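Long-range contact in bluetongue virus COAT protein VP7 (Bluetongue virus, PDB 1BVP), which forms trimers that assemble on a scaffold of VP3 as part of the inner capsid of the virus, and takes part in binding the host cell surface: residues P292-P296 with R345-V349. Residues are numbered along the deposited sequence; the frame is centred on the assembly and turned at random.
Sequences PNMLP and RAAYV
The Tyr348 ring presents its CD2-CE2 edge to Met294, whose carbonyl oxygen lies in the plane of the ring, with Met294 O 3.2 Å from Tyr348 CE2. The slightly positive C-H edge is a weakly favourable neighbour for a carbonyl oxygen. Neither face is squarely stacked by the loop 292-296. Branched, apolar Leu295 comes in obliquely against the ring carbons, its CD2 4.4 Å from Tyr348 CD2. Met294 SD sits 5.3 Å from the centroid of the Tyr348 ring, a slanting Met-aromatic contact. His279 of helix 276-286 also meets the ring, and Met182 of a second subunit packs on Tyr348 at a subunit interface of the trimer.

Met294 and Tyr348 make up the bulk of the contact, Met294 with the larger share. With chi1 at 51°, Met294 CG is tucked between its own backbone N and carbonyl carbon, and the extended chi2 sends SD out to 3.8 Å from Tyr348 CA. The unbranched thioether then bends at chi3, bringing Met294 CE to 4.1 Å from Val349 CG2, less certainly because that terminal residue is poorly ordered.

Tyrosine pairs an apolar ring with a hydroxyl that bonds inside the protein: Tyr348 OH gives a hydrogen bond to Tyr271 O, helping to set the ring. With no hydrogen bond or salt bridge between the segments, shape and dispersion join the C-terminus to the loop.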
loop_
_atom_site.group_PDB
_atom_site.type_symbol
_atom_site.label_atom_id
_atom_site.label_comp_id
_atom_site.label_asym_id
_atom_site.label_seq_id
_atom_site.Cartn_x
_atom_site.Cartn_y
_atom_site.Cartn_z
ATOM N N PRO A 292 10.658 -12.952 -12.609
ATOM C CA PRO A 292 11.047 -12.322 -13.870
ATOM C C PRO A 292 12.367 -11.582 -13.618
ATOM O O PRO A 292 12.599 -11.037 -12.535
ATOM C CB PRO A 292 9.886 -11.360 -14.157
ATOM C CG PRO A 292 9.137 -11.255 -12.842
ATOM C CD PRO A 292 9.261 -12.624 -12.267
ATOM N N ASN A 293 13.229 -11.561 -14.621
ATOM C CA ASN A 293 14.525 -10.944 -14.474
ATOM C C ASN A 293 14.627 -9.435 -14.632
ATOM O O ASN A 293 15.649 -8.857 -14.276
ATOM C CB ASN A 293 15.549 -11.685 -15.327
ATOM C CG ASN A 293 15.353 -11.455 -16.807
ATOM O OD1 ASN A 293 14.577 -10.584 -17.227
ATOM N ND2 ASN A 293 16.061 -12.223 -17.616
ATOM N N MET A 294 13.643 -8.776 -15.237
ATOM C CA MET A 294 13.749 -7.310 -15.313
ATOM C C MET A 294 12.502 -6.478 -15.154
ATOM O O MET A 294 12.569 -5.258 -15.086
ATOM C CB MET A 294 14.653 -6.801 -16.446
ATOM C CG MET A 294 14.421 -7.323 -17.830
ATOM S SD MET A 294 15.626 -6.507 -18.881
ATOM C CE MET A 294 16.801 -7.778 -19.136
ATOM N N LEU A 295 11.364 -7.136 -14.999
ATOM C CA LEU A 295 10.111 -6.419 -14.778
ATOM C C LEU A 295 9.433 -7.118 -13.623
ATOM O O LEU A 295 9.515 -8.344 -13.503
ATOM C CB LEU A 295 9.206 -6.456 -16.016
ATOM C CG LEU A 295 9.702 -5.654 -17.222
ATOM C CD1 LEU A 295 8.964 -6.057 -18.453
ATOM C CD2 LEU A 295 9.572 -4.178 -16.968
ATOM N N PRO A 296 8.833 -6.339 -12.708
ATOM C CA PRO A 296 8.135 -6.905 -11.548
ATOM C C PRO A 296 7.109 -7.921 -12.032
ATOM O O PRO A 296 6.494 -7.752 -13.107
ATOM C CB PRO A 296 7.391 -5.702 -10.957
ATOM C CG PRO A 296 8.128 -4.485 -11.479
ATOM C CD PRO A 296 8.680 -4.875 -12.812
ATOM N N ARG A 345 15.521 3.408 -19.549
ATOM C CA ARG A 345 14.408 2.759 -20.236
ATOM C C ARG A 345 14.866 1.814 -21.342
ATOM O O ARG A 345 14.335 0.708 -21.483
ATOM C CB ARG A 345 13.444 3.803 -20.799
ATOM C CG ARG A 345 12.577 3.291 -21.939
ATOM C CD ARG A 345 11.098 3.487 -21.660
ATOM N NE ARG A 345 10.240 2.800 -22.639
ATOM C CZ ARG A 345 10.306 1.493 -22.956
ATOM N NH1 ARG A 345 11.207 0.659 -22.399
ATOM N NH2 ARG A 345 9.406 0.989 -23.802
ATOM N N ALA A 346 15.880 2.228 -22.095
ATOM C CA ALA A 346 16.393 1.415 -23.190
ATOM C C ALA A 346 17.035 0.112 -22.756
ATOM O O ALA A 346 17.187 -0.814 -23.555
ATOM C CB ALA A 346 17.385 2.210 -23.971
ATOM N N ALA A 347 17.459 0.055 -21.501
ATOM C CA ALA A 347 18.138 -1.120 -20.984
ATOM C C ALA A 347 17.218 -2.267 -20.684
ATOM O O ALA A 347 17.689 -3.400 -20.520
ATOM C CB ALA A 347 18.918 -0.763 -19.771
ATOM N N TYR A 348 15.912 -1.991 -20.646
ATOM C CA TYR A 348 14.920 -3.017 -20.338
ATOM C C TYR A 348 14.429 -3.760 -21.568
ATOM O O TYR A 348 13.247 -4.122 -21.685
ATOM C CB TYR A 348 13.769 -2.396 -19.566
ATOM C CG TYR A 348 14.153 -2.040 -18.159
ATOM C CD1 TYR A 348 14.906 -0.883 -17.888
ATOM C CD2 TYR A 348 13.783 -2.867 -17.091
ATOM C CE1 TYR A 348 15.280 -0.552 -16.579
ATOM C CE2 TYR A 348 14.148 -2.563 -15.783
ATOM C CZ TYR A 348 14.894 -1.401 -15.539
ATOM O OH TYR A 348 15.218 -1.080 -14.256
ATOM N N VAL A 349 15.404 -4.081 -22.421
ATOM C CA VAL A 349 15.197 -4.769 -23.685
ATOM C C VAL A 349 14.393 -3.828 -24.610
ATOM O O VAL A 349 14.790 -3.753 -25.788
ATOM C CB VAL A 349 14.561 -6.192 -23.464
ATOM C CG1 VAL A 349 13.889 -6.722 -24.745
ATOM C CG2 VAL A 349 15.652 -7.163 -22.985
ATOM O OXT VAL A 349 13.479 -3.085 -24.149
#